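Local coordinates for protein glucanase (Clostridium thermocellum, PDB 5GXX) that probably hydrolyses internal beta-1,4-glucosidic bonds of cellulose as a family 9 endoglucanase of the cellulosome, at residues A[36-41]-A[124-129]. The protein carries 1 engineered substitution. Sequence-based numbering, arbitrary orientation.
Sequences GDATMN and SAEVIE
Ala125 meets Ala38 through their methyl groups (CB to CB 3.8 Å) where two loops of the glycosyl hydrolase family 9 catalytic domain pack together: the irregular 36-41, between helix 7-20 and strand 56-57, and the turn leading into helix 128-131. A water accepts from Thr39 N and donates to the carbonyl O of Ala125, joining the backbones. The side chain of Glu126 bends at chi2 (79°), bringing its carboxylate to Gly36, whose N donates to Glu126 OE2 (2.8 Å) in a nearly straight bond that arrives on the anti side, 26° out of the carboxylate plane. The Arg35 side chain forms a salt bridge to the same oxygen, so two successive residues hold OE2. The CG2 methyl of Ile128 touches CG2 of Thr39 (3.6 Å), the two side chains crossing at a slant, while the Thr39 hydroxyl is hydrogen-bonded elsewhere, to Tyr49 and Asp42. Glu129 reaches out extended beyond CG to the 40-41 backbone. Its OE1 takes a water hydrogen bond, and that water accepts from Met40 N. The side-chain amide of Asn41 is turned nearly parallel to the Glu129 carboxylate, planes 14° apart, but the bond comes from the backbone: Asn41 N donates to the syn lone pair of Glu129 OE2 at 2.8 Å.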
loop_
_atom_site.group_PDB
_atom_site.type_symbol
_atom_site.label_atom_id
_atom_site.label_comp_id
_atom_site.label_asym_id
_atom_site.label_seq_id
_atom_site.Cartn_x
_atom_site.Cartn_y
_atom_site.Cartn_z
ATOM N N GLY A 36 22.255 1.815 26.635
ATOM C CA GLY A 36 23.575 1.745 26.019
ATOM C C GLY A 36 23.899 3.092 25.397
ATOM O O GLY A 36 23.066 4.000 25.460
ATOM N N ASP A 37 25.067 3.207 24.755
ATOM C CA ASP A 37 25.430 4.400 23.984
ATOM C C ASP A 37 24.323 4.698 22.977
ATOM O O ASP A 37 23.778 3.793 22.325
ATOM C CB ASP A 37 26.753 4.202 23.230
ATOM C CG ASP A 37 27.959 4.177 24.145
ATOM O OD1 ASP A 37 27.856 4.554 25.329
ATOM O OD2 ASP A 37 29.038 3.751 23.673
ATOM N N ALA A 38 23.968 5.976 22.904
ATOM C CA ALA A 38 22.899 6.424 22.016
ATOM C C ALA A 38 23.250 7.811 21.496
ATOM O O ALA A 38 24.040 8.532 22.101
ATOM C CB ALA A 38 21.549 6.444 22.754
ATOM N N THR A 39 22.649 8.154 20.362
ATOM C CA THR A 39 22.825 9.436 19.688
ATOM C C THR A 39 24.294 9.827 19.544
ATOM O O THR A 39 24.672 10.972 19.759
ATOM C CB THR A 39 21.871 10.541 20.230
ATOM O OG1 THR A 39 22.186 10.882 21.587
ATOM C CG2 THR A 39 20.426 10.032 20.223
ATOM N N MET A 40 25.102 8.845 19.140
ATOM C CA MET A 40 26.543 9.012 19.019
ATOM C C MET A 40 26.953 9.932 17.864
ATOM O O MET A 40 28.107 10.333 17.793
ATOM C CB MET A 40 27.255 7.655 18.910
ATOM C CG MET A 40 27.239 6.865 20.220
ATOM S SD MET A 40 28.013 7.668 21.633
ATOM C CE MET A 40 29.738 7.597 21.152
ATOM N N ASN A 41 26.016 10.248 16.974
ATOM C CA ASN A 41 26.270 11.213 15.903
ATOM C C ASN A 41 25.942 12.661 16.280
ATOM O O ASN A 41 26.083 13.580 15.470
ATOM C CB ASN A 41 25.533 10.792 14.625
ATOM C CG ASN A 41 26.080 9.503 14.027
ATOM O OD1 ASN A 41 27.251 9.163 14.208
ATOM N ND2 ASN A 41 25.236 8.795 13.288
ATOM N N SER A 124 13.139 3.695 21.355
ATOM C CA SER A 124 14.255 3.729 22.293
ATOM C C SER A 124 15.428 4.561 21.777
ATOM O O SER A 124 15.727 4.570 20.573
ATOM C CB SER A 124 14.709 2.298 22.608
ATOM O OG SER A 124 13.660 1.595 23.270
ATOM N N ALA A 125 16.090 5.242 22.709
ATOM C CA ALA A 125 17.225 6.110 22.422
ATOM C C ALA A 125 18.247 5.487 21.470
ATOM O O ALA A 125 18.707 6.131 20.529
ATOM C CB ALA A 125 17.925 6.505 23.738
ATOM N N GLU A 126 18.590 4.227 21.720
ATOM C CA GLU A 126 19.704 3.589 21.028
ATOM C C GLU A 126 19.457 3.337 19.539
ATOM O O GLU A 126 20.410 3.064 18.795
ATOM C CB GLU A 126 20.055 2.267 21.705
ATOM C CG GLU A 126 20.599 2.358 23.134
ATOM C CD GLU A 126 19.531 2.568 24.199
ATOM O OE1 GLU A 126 18.309 2.512 23.906
ATOM O OE2 GLU A 126 19.948 2.824 25.363
ATOM N N VAL A 127 18.201 3.408 19.113
ATOM C CA VAL A 127 17.880 3.141 17.706
ATOM C C VAL A 127 17.353 4.369 16.959
ATOM O O VAL A 127 17.028 4.266 15.776
ATOM C CB VAL A 127 16.913 1.933 17.548
ATOM C CG1 VAL A 127 17.593 0.653 18.067
ATOM C CG2 VAL A 127 15.599 2.195 18.260
ATOM N N ILE A 128 17.309 5.536 17.599
ATOM C CA ILE A 128 16.695 6.725 16.969
ATOM C C ILE A 128 17.394 7.193 15.683
ATOM O O ILE A 128 16.751 7.781 14.807
ATOM C CB ILE A 128 16.507 7.909 17.967
ATOM C CG1 ILE A 128 15.505 8.932 17.410
ATOM C CG2 ILE A 128 17.839 8.566 18.280
ATOM C CD1 ILE A 128 15.049 9.962 18.436
ATOM N N GLU A 129 18.694 6.940 15.555
ATOM C CA GLU A 129 19.421 7.353 14.355
ATOM C C GLU A 129 19.025 6.567 13.107
ATOM O O GLU A 129 19.288 7.025 11.996
ATOM C CB GLU A 129 20.933 7.303 14.588
ATOM C CG GLU A 129 21.380 8.300 15.651
ATOM C CD GLU A 129 22.861 8.215 15.975
ATOM O OE1 GLU A 129 23.469 7.135 15.801
ATOM O OE2 GLU A 129 23.411 9.228 16.446
HETATM O O HOH W 1 23.552 3.802 19.555
HETATM O O HOH W 2 20.962 6.595 18.899
HETATM O O HOH W 3 24.352 6.142 18.426
#